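Side-chain contacts in beta sliding clamp (Bartonella birtlesii LL-WM9, PDB 6PTR), which probably encircles DNA as a ring-shaped head-to-tail homodimer and tethers DNA polymerases and other proteins to it, giving them processivity: residues 151-154 and 155-158; 183-187 and 188-192; 257-260 and 261-265; 279-282 and 283-286; 332-336 and 337-341. All blocks are in the same frame, centred on the assembly; numbering follows the deposited sequence. Where two conformers were deposited one is given.

Overall arrangement
The five contacts follow one another along the chain in numerical order and lie in its central and C-terminal domains. Contacts 1 and 2 touch, their centres about 7 Å apart: the end of helix 142-152 packs on the hairpin of strands 179-185 and 189-196. Contact 3, in the loop between strands 245-250 and 269-274, reaches the same hairpin, its centre about 10 Å from that of contact 2. Contact 5 joins strand 330-335 to helix 336-345, which faces the hairpin turn; contact 4, on helix 275-285, packs against helix 336-345, the centres of contacts 4 and 5 about 10 Å apart. Contacts 2 and 3 both border the bound griselimycin peptide, while contact 4 reaches the second subunit of the ring.

Contact 1: 151-154 and 155-158; sequences CTQF and AIST
Ala-155 tucks its CB over the ring of Phe-154, the residue just before it, and this CH-pi contact is the tight part of the turn. The methyl carbon CB of Ala-155 stands 4.1 Å from the ring centroid of Phe-154, only 8° off the ring normal, so it sits squarely over one face. Phe-154 can fold back in this way because its CG lies between its own backbone N and carbonyl carbon (chi1 79°), which also brings CG within 3.2 Å of Ala-155 N. Near the C-terminal end of helix 142-152 of the central domain, two backbone bonds of i to i+3 spacing turn the chain: Ala-155 N donates to Thr-152 O at 3.1 Å, and Ile-156 N to Gln-153 O at 3.1 Å. Side chains match more loosely at Ile-156, whose CD1 is 4.3 Å from Gln-153 CG, though its CG1 rests 3.3 Å from Gln-153 O. A water donates to Gln-153 O at 2.9 Å while reaching Ile-156 O through a weak bond. The amide of partly exposed Gln-153 turns to Gln-218, whereas Thr-152 OG1 is bonded to Leu-148 O. Outside these segments the Phe-154 ring also packs on Asp-341 and Ile-342 of helix 336-345.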
loop_
_atom_site.group_PDB
_atom_site.type_symbol
_atom_site.label_atom_id
_atom_site.label_comp_id
_atom_site.label_asym_id
_atom_site.label_seq_id
_atom_site.Cartn_x
_atom_site.Cartn_y
_atom_site.Cartn_z
ATOM N N CYS C 151 -15.353 -0.473 20.351
ATOM C CA CYS C 151 -14.696 -0.167 21.623
ATOM C C CYS C 151 -13.612 -1.172 22.006
ATOM O O CYS C 151 -12.753 -0.841 22.836
ATOM C CB CYS C 151 -15.713 -0.114 22.762
ATOM S SG CYS C 151 -16.856 1.269 22.742
ATOM N N THR C 152 -13.629 -2.390 21.453
ATOM C CA THR C 152 -12.829 -3.480 21.999
ATOM C C THR C 152 -11.891 -4.153 21.009
ATOM O O THR C 152 -10.888 -4.729 21.446
ATOM C CB THR C 152 -13.740 -4.552 22.617
ATOM O OG1 THR C 152 -14.757 -4.918 21.675
ATOM C CG2 THR C 152 -14.418 -4.005 23.877
ATOM N N GLN C 153 -12.168 -4.103 19.703
ATOM C CA GLN C 153 -11.368 -4.875 18.749
ATOM C C GLN C 153 -9.879 -4.534 18.818
ATOM O O GLN C 153 -9.024 -5.425 18.724
ATOM C CB GLN C 153 -11.892 -4.646 17.334
ATOM C CG GLN C 153 -11.133 -5.405 16.305
ATOM C CD GLN C 153 -11.635 -5.065 14.926
ATOM O OE1 GLN C 153 -12.240 -4.004 14.727
ATOM N NE2 GLN C 153 -11.392 -5.950 13.967
ATOM N N PHE C 154 -9.540 -3.252 18.941
ATOM C CA PHE C 154 -8.134 -2.867 18.870
ATOM C C PHE C 154 -7.300 -3.503 19.972
ATOM O O PHE C 154 -6.082 -3.638 19.806
ATOM C CB PHE C 154 -7.986 -1.343 18.955
ATOM C CG PHE C 154 -8.090 -0.817 20.354
ATOM C CD1 PHE C 154 -9.327 -0.758 21.000
ATOM C CD2 PHE C 154 -6.951 -0.424 21.048
ATOM C CE1 PHE C 154 -9.434 -0.299 22.308
ATOM C CE2 PHE C 154 -7.048 0.039 22.335
ATOM C CZ PHE C 154 -8.271 0.098 22.979
ATOM N N ALA C 155 -7.906 -3.881 21.100
ATOM C CA ALA C 155 -7.105 -4.375 22.224
ATOM C C ALA C 155 -6.884 -5.882 22.174
ATOM O O ALA C 155 -6.183 -6.423 23.037
ATOM C CB ALA C 155 -7.756 -3.995 23.561
ATOM N N ILE C 156 -7.453 -6.573 21.189
ATOM C CA ILE C 156 -7.334 -8.027 21.126
ATOM C C ILE C 156 -5.888 -8.427 20.904
ATOM O O ILE C 156 -5.175 -7.843 20.067
ATOM C CB ILE C 156 -8.198 -8.607 19.998
ATOM C CG1 ILE C 156 -9.674 -8.339 20.217
ATOM C CG2 ILE C 156 -7.938 -10.102 19.842
ATOM C CD1 ILE C 156 -10.464 -8.659 18.957
ATOM N N SER C 157 -5.464 -9.466 21.622
ATOM C CA SER C 157 -4.145 -10.035 21.425
ATOM C C SER C 157 -4.033 -10.693 20.060
ATOM O O SER C 157 -4.975 -11.333 19.580
ATOM C CB SER C 157 -3.854 -11.074 22.505
ATOM O OG SER C 157 -2.526 -11.605 22.368
ATOM N N THR C 158 -2.861 -10.544 19.447
ATOM C CA THR C 158 -2.476 -11.331 18.282
ATOM C C THR C 158 -1.321 -12.287 18.583
ATOM O O THR C 158 -0.769 -12.884 17.655
ATOM C CB THR C 158 -2.108 -10.406 17.117
ATOM O OG1 THR C 158 -0.945 -9.642 17.461
ATOM C CG2 THR C 158 -3.252 -9.456 16.833
HETATM O O HOH W 1 -6.618 -6.361 17.320
#

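Contact 2: 183-187 and 188-192; sequences VATDG and HRLAQ
Asp-186 holds its CG between its backbone N and carbonyl carbon (chi1 64°), and Arg-189 bends at chi3 (-76°), which brings carboxylate and guanidinium together across the tip of a beta hairpin. In the conformer given they form a salt bridge, OD2 of Asp-186 accepting from Arg-189 NE at 2.9 Å and NH2 at 2.9 Å. Both nitrogens reach it from the same face of the carboxylate, while OD2 itself lies close to the guanidinium plane. The other oxygen, OD1, grips the turn backbone: Arg-189 N donates to Asp-186 OD1 at 2.8 Å, nearly along the C-O axis, and His-188 N donates to it at 2.9 Å. These two backbone donors do most to fix the carboxylate's rotation. A water lies between OD2, where its bond is weak, and His-188 ND1.

Thr-185 ties the start of the turn to its end. Its OG1 donates to Arg-189 O at 2.7 Å and accepts from Gly-187 N at 3.1 Å, forming an ST turn; Arg-189 O also receives Asp-186 N. On the face of Val-183, Thr-185, Leu-190 and Gln-192, the CG1 of Val-183 meets CD1 of Leu-190 at 3.9 Å.

This face and the turn line the peptide site, consistent with the pocket where sliding clamps bind partner proteins: Thr-185, His-188 and Leu-190 pack on the peptide, and Gly-187 bonds to its backbone. Strands 167-173 and 372-376 flank the hairpin within its sheet, and helix 336-345 approaches the turn, where Tyr-338 packs on His-188 and Asp-341 takes a salt bridge from Arg-189 NH1.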
loop_
_atom_site.group_PDB
_atom_site.type_symbol
_atom_site.label_atom_id
_atom_site.label_comp_id
_atom_site.label_asym_id
_atom_site.label_seq_id
_atom_site.Cartn_x
_atom_site.Cartn_y
_atom_site.Cartn_z
ATOM N N VAL C 183 -15.108 -7.580 26.692
ATOM C CA VAL C 183 -13.765 -7.247 27.169
ATOM C C VAL C 183 -12.744 -7.827 26.205
ATOM O O VAL C 183 -12.858 -8.981 25.759
ATOM C CB VAL C 183 -13.513 -7.759 28.603
ATOM C CG1 VAL C 183 -12.026 -7.555 28.993
ATOM C CG2 VAL C 183 -14.409 -7.032 29.605
ATOM N N ALA C 184 -11.707 -7.042 25.905
ATOM C CA ALA C 184 -10.566 -7.556 25.169
ATOM C C ALA C 184 -9.293 -7.051 25.828
ATOM O O ALA C 184 -9.239 -5.930 26.339
ATOM C CB ALA C 184 -10.570 -7.110 23.689
ATOM N N THR C 185 -8.266 -7.873 25.774
ATOM C CA THR C 185 -6.986 -7.447 26.312
ATOM C C THR C 185 -5.880 -8.220 25.619
ATOM O O THR C 185 -6.077 -9.332 25.126
ATOM C CB THR C 185 -6.946 -7.659 27.825
ATOM O OG1 THR C 185 -5.706 -7.149 28.350
ATOM C CG2 THR C 185 -7.030 -9.135 28.144
ATOM N N ASP C 186 -4.697 -7.612 25.601
ATOM C CA ASP C 186 -3.487 -8.275 25.150
ATOM C C ASP C 186 -2.452 -8.378 26.268
ATOM O O ASP C 186 -1.286 -8.666 25.990
ATOM C CB ASP C 186 -2.916 -7.537 23.935
ATOM C CG ASP C 186 -2.474 -6.117 24.253
ATOM O OD1 ASP C 186 -2.592 -5.670 25.420
ATOM O OD2 ASP C 186 -2.011 -5.447 23.311
ATOM N N GLY C 187 -2.853 -8.135 27.516
ATOM C CA GLY C 187 -1.961 -8.140 28.648
ATOM C C GLY C 187 -1.321 -6.799 28.941
ATOM O O GLY C 187 -0.639 -6.664 29.968
ATOM N N HIS C 188 -1.516 -5.808 28.067
ATOM C CA HIS C 188 -0.958 -4.473 28.269
ATOM C C HIS C 188 -2.056 -3.426 28.214
ATOM O O HIS C 188 -2.092 -2.520 29.049
ATOM C CB HIS C 188 0.108 -4.189 27.212
ATOM C CG HIS C 188 1.284 -5.099 27.334
ATOM N ND1 HIS C 188 1.465 -6.190 26.513
ATOM C CD2 HIS C 188 2.302 -5.122 28.226
ATOM C CE1 HIS C 188 2.569 -6.825 26.873
ATOM N NE2 HIS C 188 3.099 -6.192 27.904
ATOM N N ARG C 189 -2.913 -3.533 27.194
ATOM C CA ARG C 189 -4.114 -2.723 27.023
ATOM C C ARG C 189 -5.318 -3.579 27.398
ATOM O O ARG C 189 -5.326 -4.787 27.156
ATOM C CB ARG C 189 -4.266 -2.258 25.558
ATOM C CG ARG C 189 -3.031 -1.592 24.939
ATOM C CD ARG C 189 -3.164 -1.471 23.422
ATOM N NE ARG C 189 -2.934 -2.749 22.750
ATOM C CZ ARG C 189 -2.968 -2.913 21.431
ATOM N NH1 ARG C 189 -3.216 -1.882 20.635
ATOM N NH2 ARG C 189 -2.766 -4.113 20.907
ATOM N N LEU C 190 -6.340 -2.957 27.975
ATOM C CA LEU C 190 -7.602 -3.668 28.153
ATOM C C LEU C 190 -8.728 -2.716 27.811
ATOM O O LEU C 190 -8.659 -1.529 28.143
ATOM C CB LEU C 190 -7.794 -4.191 29.586
ATOM C CG LEU C 190 -9.145 -4.878 29.857
ATOM C CD1 LEU C 190 -8.955 -6.058 30.822
ATOM C CD2 LEU C 190 -10.169 -3.923 30.414
ATOM N N ALA C 191 -9.768 -3.242 27.152
ATOM C CA ALA C 191 -10.943 -2.450 26.833
ATOM C C ALA C 191 -12.168 -3.164 27.387
ATOM O O ALA C 191 -12.268 -4.389 27.287
ATOM C CB ALA C 191 -11.105 -2.250 25.298
ATOM N N GLN C 192 -13.071 -2.396 27.996
ATOM C CA GLN C 192 -14.308 -2.917 28.559
ATOM C C GLN C 192 -15.457 -2.025 28.133
ATOM O O GLN C 192 -15.412 -0.811 28.357
ATOM C CB GLN C 192 -14.243 -2.958 30.094
ATOM C CG GLN C 192 -15.549 -3.420 30.718
ATOM C CD GLN C 192 -15.509 -3.406 32.243
ATOM O OE1 GLN C 192 -15.030 -4.340 32.859
ATOM N NE2 GLN C 192 -16.027 -2.347 32.847
HETATM O O HOH W 2 0.599 -6.043 23.734
#

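Contact 3: 257-260 and 261-265; sequences PDYQ and RVIPL
Arg-261 lays its extended chain across the carboxylate of Asp-258 at about a right angle, its CG 3.5 Å from Asp-258 OD2. The salt bridge that follows uses a single nitrogen: Arg-261 NE donates to Asp-258 OD2 at 2.8 Å along an almost straight line (178°). OD2 lies in the guanidinium plane, but the donor comes from above the carboxylate, and the two flat groups stand 87° apart. Asp-258 reaches the arginine with CG anti to its backbone N (chi1 -176°). A water closes the bridge, donating to OD2 of Asp-258 and accepting from NH2 of Arg-261.

Asp-258 is the centre of an inverse gamma turn that leads into a short 3-10 segment. Within it, Arg-261 N bonds to Asp-258 O at 3.1 Å and Val-262 N to Tyr-259 O at 3.0 Å, while the bond from Ile-263 N to Gln-260 O is weak. A second water donates to both Gln-260 O and Ile-263 O.

Tyr-259 and Ile-263 run side by side, pointing the same way, with CD1 of Ile-263 at the ring edge, 4.2 Å from Tyr-259 CD1. They lie against Gln-192 of strand 189-196, and the Tyr-259 hydroxyl is hydrogen-bonded to His-171 and Arg-181. The bound peptide packs on Pro-257, Asp-258, Arg-261 and Val-262, and its backbone bonds to Asp-258.

The charged pair, with one bridging water, lies beside the peptide, while Tyr-259 and Ile-263 turn to the sheet; pairing with Arg-261 would be expected to stabilise the ionised carboxylate.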
loop_
_atom_site.group_PDB
_atom_site.type_symbol
_atom_site.label_atom_id
_atom_site.label_comp_id
_atom_site.label_asym_id
_atom_site.label_seq_id
_atom_site.Cartn_x
_atom_site.Cartn_y
_atom_site.Cartn_z
ATOM N N PRO C 257 -9.370 -14.793 31.407
ATOM C CA PRO C 257 -8.896 -14.425 32.751
ATOM C C PRO C 257 -9.908 -13.607 33.540
ATOM O O PRO C 257 -10.861 -13.039 33.002
ATOM C CB PRO C 257 -7.621 -13.600 32.488
ATOM C CG PRO C 257 -7.164 -14.025 31.106
ATOM C CD PRO C 257 -8.439 -14.368 30.340
ATOM N N ASP C 258 -9.665 -13.557 34.851
ATOM C CA ASP C 258 -10.483 -12.806 35.807
ATOM C C ASP C 258 -10.104 -11.330 35.677
ATOM O O ASP C 258 -9.434 -10.735 36.524
ATOM C CB ASP C 258 -10.261 -13.365 37.206
ATOM C CG ASP C 258 -11.146 -12.724 38.261
ATOM O OD1 ASP C 258 -12.014 -11.900 37.921
ATOM O OD2 ASP C 258 -10.946 -13.069 39.441
ATOM N N TYR C 259 -10.553 -10.743 34.558
ATOM C CA TYR C 259 -10.109 -9.415 34.146
ATOM C C TYR C 259 -10.527 -8.323 35.117
ATOM O O TYR C 259 -9.901 -7.263 35.134
ATOM C CB TYR C 259 -10.643 -9.077 32.740
ATOM C CG TYR C 259 -12.143 -8.938 32.766
ATOM C CD1 TYR C 259 -12.737 -7.711 33.075
ATOM C CD2 TYR C 259 -12.966 -10.040 32.574
ATOM C CE1 TYR C 259 -14.106 -7.584 33.176
ATOM C CE2 TYR C 259 -14.359 -9.917 32.672
ATOM C CZ TYR C 259 -14.907 -8.695 32.978
ATOM O OH TYR C 259 -16.261 -8.541 33.105
ATOM N N GLN C 260 -11.585 -8.531 35.911
ATOM C CA GLN C 260 -11.994 -7.493 36.853
ATOM C C GLN C 260 -10.896 -7.195 37.861
ATOM O O GLN C 260 -10.845 -6.088 38.398
ATOM C CB GLN C 260 -13.289 -7.891 37.567
ATOM C CG GLN C 260 -14.457 -7.953 36.592
ATOM C CD GLN C 260 -15.758 -8.381 37.244
ATOM O OE1 GLN C 260 -15.901 -8.328 38.462
ATOM N NE2 GLN C 260 -16.714 -8.798 36.430
ATOM N N ARG C 261 -9.977 -8.131 38.076
ATOM C CA ARG C 261 -8.909 -7.868 39.024
ATOM C C ARG C 261 -7.975 -6.761 38.559
ATOM O O ARG C 261 -7.270 -6.185 39.396
ATOM C CB ARG C 261 -8.099 -9.135 39.262
ATOM C CG ARG C 261 -8.880 -10.246 39.913
ATOM C CD ARG C 261 -7.920 -11.231 40.519
ATOM N NE ARG C 261 -8.560 -12.514 40.774
ATOM C CZ ARG C 261 -8.041 -13.421 41.585
ATOM N NH1 ARG C 261 -6.895 -13.153 42.190
ATOM N NH2 ARG C 261 -8.655 -14.579 41.782
ATOM N N VAL C 262 -7.924 -6.458 37.256
ATOM C CA VAL C 262 -6.940 -5.479 36.783
ATOM C C VAL C 262 -7.509 -4.082 36.607
ATOM O O VAL C 262 -6.743 -3.153 36.315
ATOM C CB VAL C 262 -6.255 -5.906 35.469
ATOM C CG1 VAL C 262 -5.809 -7.341 35.559
ATOM C CG2 VAL C 262 -7.150 -5.681 34.245
ATOM N N ILE C 263 -8.809 -3.893 36.787
ATOM C CA ILE C 263 -9.393 -2.585 36.516
ATOM C C ILE C 263 -9.257 -1.744 37.773
ATOM O O ILE C 263 -9.869 -2.053 38.804
ATOM C CB ILE C 263 -10.857 -2.726 36.043
ATOM C CG1 ILE C 263 -10.887 -3.535 34.743
ATOM C CG2 ILE C 263 -11.493 -1.362 35.860
ATOM C CD1 ILE C 263 -12.256 -3.730 34.161
ATOM N N PRO C 264 -8.425 -0.709 37.764
ATOM C CA PRO C 264 -8.139 0.011 39.005
ATOM C C PRO C 264 -9.259 0.997 39.285
ATOM O O PRO C 264 -9.379 2.033 38.625
ATOM C CB PRO C 264 -6.806 0.715 38.696
ATOM C CG PRO C 264 -6.825 0.949 37.244
ATOM C CD PRO C 264 -7.695 -0.144 36.610
ATOM N N LEU C 265 -10.104 0.662 40.235
ATOM C CA LEU C 265 -11.160 1.599 40.580
ATOM C C LEU C 265 -10.761 2.533 41.708
ATOM O O LEU C 265 -11.485 3.497 41.978
ATOM C CB LEU C 265 -12.446 0.843 40.930
ATOM C CG LEU C 265 -13.023 0.053 39.745
ATOM C CD1 LEU C 265 -14.340 -0.617 40.118
ATOM C CD2 LEU C 265 -13.186 0.933 38.483
HETATM O O HOH W 3 -10.393 -15.887 39.728
HETATM O O HOH W 4 -12.106 -3.934 39.337
#

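Contact 4: 279-282 and 283-286; sequences SSAV and DRVS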
loop_
_atom_site.group_PDB
_atom_site.type_symbol
_atom_site.label_atom_id
_atom_site.label_comp_id
_atom_site.label_asym_id
_atom_site.label_seq_id
_atom_site.Cartn_x
_atom_site.Cartn_y
_atom_site.Cartn_z
ATOM N N SER C 279 -2.230 13.639 21.805
ATOM C CA SER C 279 -1.971 12.677 20.739
ATOM C C SER C 279 -0.891 13.175 19.785
ATOM O O SER C 279 0.006 12.417 19.404
ATOM C CB SER C 279 -3.266 12.394 19.969
ATOM O OG SER C 279 -4.219 11.803 20.830
ATOM N N SER C 280 -0.977 14.438 19.355
ATOM C CA SER C 280 0.005 14.955 18.407
ATOM C C SER C 280 1.395 15.012 19.032
ATOM O O SER C 280 2.396 14.712 18.375
ATOM C CB SER C 280 -0.415 16.335 17.910
ATOM O OG SER C 280 -1.669 16.287 17.248
ATOM N N ALA C 281 1.474 15.392 20.308
ATOM C CA ALA C 281 2.776 15.444 20.983
ATOM C C ALA C 281 3.393 14.059 21.127
ATOM O O ALA C 281 4.595 13.885 20.894
ATOM C CB ALA C 281 2.628 16.098 22.352
ATOM N N VAL C 282 2.591 13.067 21.527
ATOM C CA VAL C 282 3.087 11.702 21.635
ATOM C C VAL C 282 3.526 11.203 20.272
ATOM O O VAL C 282 4.574 10.564 20.138
ATOM C CB VAL C 282 2.015 10.775 22.245
ATOM C CG1 VAL C 282 2.438 9.297 22.118
ATOM C CG2 VAL C 282 1.757 11.147 23.696
ATOM N N ASP C 283 2.709 11.460 19.248
ATOM C CA ASP C 283 3.073 11.086 17.887
ATOM C C ASP C 283 4.423 11.690 17.509
ATOM O O ASP C 283 5.304 10.994 16.987
ATOM C CB ASP C 283 1.961 11.531 16.920
ATOM C CG ASP C 283 2.159 11.001 15.510
ATOM O OD1 ASP C 283 2.851 9.970 15.349
ATOM O OD2 ASP C 283 1.614 11.613 14.560
ATOM N N ARG C 284 4.623 12.977 17.803
ATOM C CA ARG C 284 5.875 13.623 17.429
ATOM C C ARG C 284 7.070 12.981 18.129
ATOM O O ARG C 284 8.034 12.581 17.468
ATOM C CB ARG C 284 5.809 15.123 17.733
ATOM C CG ARG C 284 4.877 15.873 16.781
ATOM C CD ARG C 284 4.983 17.379 16.967
ATOM N NE ARG C 284 4.593 17.845 18.297
ATOM C CZ ARG C 284 3.381 18.280 18.626
ATOM N NH1 ARG C 284 2.404 18.295 17.725
ATOM N NH2 ARG C 284 3.146 18.724 19.860
ATOM N N VAL C 285 7.031 12.860 19.465
ATOM C CA VAL C 285 8.246 12.428 20.165
ATOM C C VAL C 285 8.511 10.953 19.924
ATOM O O VAL C 285 9.672 10.529 19.982
ATOM C CB VAL C 285 8.205 12.768 21.682
ATOM C CG1 VAL C 285 8.119 14.295 21.895
ATOM C CG2 VAL C 285 7.029 12.080 22.382
ATOM N N SER C 286 7.484 10.159 19.588
ATOM C CA SER C 286 7.704 8.732 19.351
ATOM C C SER C 286 8.299 8.449 17.977
ATOM O O SER C 286 8.585 7.282 17.670
ATOM C CB SER C 286 6.394 7.960 19.513
ATOM O OG SER C 286 5.447 8.319 18.536
#
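Arg-284 folds back along helix 275-285 of the C-terminal domain, over the backbone one turn earlier, in alpha-helical i to i+3 and i to i+4 contacts. Three backbone bonds of the latter spacing carry the turn: Asp-283 N to Ser-279 O, Arg-284 N to Ser-280 O and Val-285 N to Ala-281 O, between 2.9 and 3.0 Å. A fourth, Ser-286 N to Val-282 O at 3.0 Å, continues the pattern.

Packing contact comes from the arginine, partly polar where its face lies over Ser-280 O. Its chain bends at chi3 (-62°), which turns one face of the guanidinium onto the helix. Ser-280 O and Ala-281 CA lie under that face, both offset toward its rim, and NH1 of Arg-284 comes 3.4 Å from CB of Ser-280. NH2 of Arg-284 likewise sits 3.7 Å from CB of Ala-281.

Charged contacts reach beyond the two segments. Arg-284 NH2 makes a salt bridge with Asp-319 of strand 315-322, and Asp-283 OD1 makes one with Lys-88 of the second subunit, so this helix takes part in the interface that closes the ring. Leu-89 of that subunit also packs on Arg-284. On the inner side, Val-282 packs on Ser-336 and Leu-340 of helix 336-345.

A hydroxyl contact ends the turn: OG of Ser-286, between its backbone N and carbonyl carbon (chi1 65°), lies 2.9 Å from Val-282 O and 3.1 Å from Asp-283 O.

Contact 5: 332-336 and 337-341; sequences IGFNS and RYLLD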
loop_
_atom_site.group_PDB
_atom_site.type_symbol
_atom_site.label_atom_id
_atom_site.label_comp_id
_atom_site.label_asym_id
_atom_site.label_seq_id
_atom_site.Cartn_x
_atom_site.Cartn_y
_atom_site.Cartn_z
ATOM N N ILE C 332 5.879 8.638 34.947
ATOM C CA ILE C 332 5.302 7.356 34.575
ATOM C C ILE C 332 5.494 7.159 33.083
ATOM O O ILE C 332 5.364 8.102 32.291
ATOM C CB ILE C 332 3.810 7.283 34.991
ATOM C CG1 ILE C 332 3.230 5.886 34.730
ATOM C CG2 ILE C 332 2.994 8.353 34.267
ATOM C CD1 ILE C 332 1.854 5.675 35.459
ATOM N N GLY C 333 5.816 5.931 32.696
ATOM C CA GLY C 333 6.088 5.604 31.311
ATOM C C GLY C 333 4.970 4.752 30.745
ATOM O O GLY C 333 4.359 3.962 31.459
ATOM N N PHE C 334 4.749 4.884 29.443
ATOM C CA PHE C 334 3.811 4.061 28.688
ATOM C C PHE C 334 4.382 3.769 27.312
ATOM O O PHE C 334 5.222 4.505 26.795
ATOM C CB PHE C 334 2.448 4.756 28.491
ATOM C CG PHE C 334 1.678 4.954 29.757
ATOM C CD1 PHE C 334 1.025 3.887 30.359
ATOM C CD2 PHE C 334 1.597 6.208 30.347
ATOM C CE1 PHE C 334 0.301 4.073 31.533
ATOM C CE2 PHE C 334 0.889 6.397 31.526
ATOM C CZ PHE C 334 0.235 5.330 32.115
ATOM N N ASN C 335 3.900 2.681 26.719
ATOM C CA ASN C 335 4.100 2.422 25.305
ATOM C C ASN C 335 3.377 3.498 24.504
ATOM O O ASN C 335 2.164 3.677 24.644
ATOM C CB ASN C 335 3.556 1.024 24.975
ATOM C CG ASN C 335 3.692 0.668 23.517
ATOM O OD1 ASN C 335 3.295 1.439 22.642
ATOM N ND2 ASN C 335 4.226 -0.524 23.246
ATOM N N SER C 336 4.130 4.247 23.694
ATOM C CA SER C 336 3.554 5.393 22.994
ATOM C C SER C 336 2.498 4.962 21.980
ATOM O O SER C 336 1.505 5.664 21.784
ATOM C CB SER C 336 4.664 6.185 22.305
ATOM O OG SER C 336 5.387 5.366 21.403
ATOM N N ARG C 337 2.724 3.849 21.284
ATOM C CA ARG C 337 1.716 3.367 20.348
ATOM C C ARG C 337 0.427 3.000 21.072
ATOM O O ARG C 337 -0.669 3.269 20.575
ATOM C CB ARG C 337 2.243 2.171 19.563
ATOM C CG ARG C 337 1.253 1.688 18.506
ATOM C CD ARG C 337 0.916 2.808 17.522
ATOM N NE ARG C 337 -0.497 3.176 17.566
ATOM C CZ ARG C 337 -1.041 4.157 16.849
ATOM N NH1 ARG C 337 -2.350 4.408 16.938
ATOM N NH2 ARG C 337 -0.276 4.888 16.044
ATOM N N TYR C 338 0.538 2.381 22.244
ATOM C CA TYR C 338 -0.670 2.031 22.982
ATOM C C TYR C 338 -1.403 3.275 23.453
ATOM O O TYR C 338 -2.638 3.301 23.475
ATOM C CB TYR C 338 -0.330 1.125 24.170
ATOM C CG TYR C 338 0.221 -0.238 23.781
ATOM C CD1 TYR C 338 0.172 -0.688 22.469
ATOM C CD2 TYR C 338 0.783 -1.080 24.747
ATOM C CE1 TYR C 338 0.663 -1.949 22.111
ATOM C CE2 TYR C 338 1.292 -2.335 24.406
ATOM C CZ TYR C 338 1.220 -2.763 23.087
ATOM O OH TYR C 338 1.713 -4.001 22.733
ATOM N N LEU C 339 -0.663 4.317 23.854
ATOM C CA LEU C 339 -1.310 5.577 24.203
ATOM C C LEU C 339 -2.061 6.151 23.017
ATOM O O LEU C 339 -3.194 6.623 23.161
ATOM C CB LEU C 339 -0.282 6.597 24.695
ATOM C CG LEU C 339 0.258 6.476 26.112
ATOM C CD1 LEU C 339 1.416 7.473 26.254
ATOM C CD2 LEU C 339 -0.830 6.766 27.132
ATOM N N LEU C 340 -1.453 6.120 21.829
ATOM C CA LEU C 340 -2.153 6.632 20.653
ATOM C C LEU C 340 -3.358 5.763 20.308
ATOM O O LEU C 340 -4.409 6.285 19.918
ATOM C CB LEU C 340 -1.188 6.718 19.476
ATOM C CG LEU C 340 -0.108 7.785 19.712
ATOM C CD1 LEU C 340 0.910 7.755 18.596
ATOM C CD2 LEU C 340 -0.757 9.157 19.809
ATOM N N ASP C 341 -3.233 4.443 20.475
ATOM C CA ASP C 341 -4.382 3.567 20.245
ATOM C C ASP C 341 -5.565 3.990 21.106
ATOM O O ASP C 341 -6.690 4.136 20.608
ATOM C CB ASP C 341 -4.020 2.104 20.533
ATOM C CG ASP C 341 -3.049 1.516 19.528
ATOM O OD1 ASP C 341 -2.930 2.039 18.392
ATOM O OD2 ASP C 341 -2.420 0.495 19.878
#
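Asn-335 caps the helix that starts right after it and stacks its amide on the ring of Tyr-338. Its OD1 accepts from Tyr-338 N at 2.9 Å, the donor standing 44° out of the amide carbonyl plane. With CG anti to the backbone N (chi1 179°), the amide lies over one face of the Tyr-338 ring, the planes 9° apart and ND2 3.6 Å above the ring centre. The backbone carbonyls of the first turn are taken up as well: Leu-339 N donates to Asn-335 O at 3.0 Å, and Leu-340 N to Ser-336 O at 3.0 Å. The hydroxyl of buried Ser-336 is satisfied outside the turn, by Arg-294 O.

Arg-337, in the first turn, grips Asp-341 one turn further on, using two nitrogens on a single carboxylate oxygen. In the conformer given, NE and NH1 each lie 2.8 Å from Asp-341 OD1, reaching it from the same face of the carboxylate, in a salt bridge, while CB of Leu-340 sits over the guanidinium centre.

Apolar carbon seals the inner side: CB of Phe-334 meets CG of Leu-339 at 3.7 Å, the side chains crossing at about a right angle, and both residues pack on Leu-376. Strand 330-335 thus passes directly into helix 336-345 through a classic asparagine N-cap, at a strand-to-helix junction of the clamp's C-terminal domain.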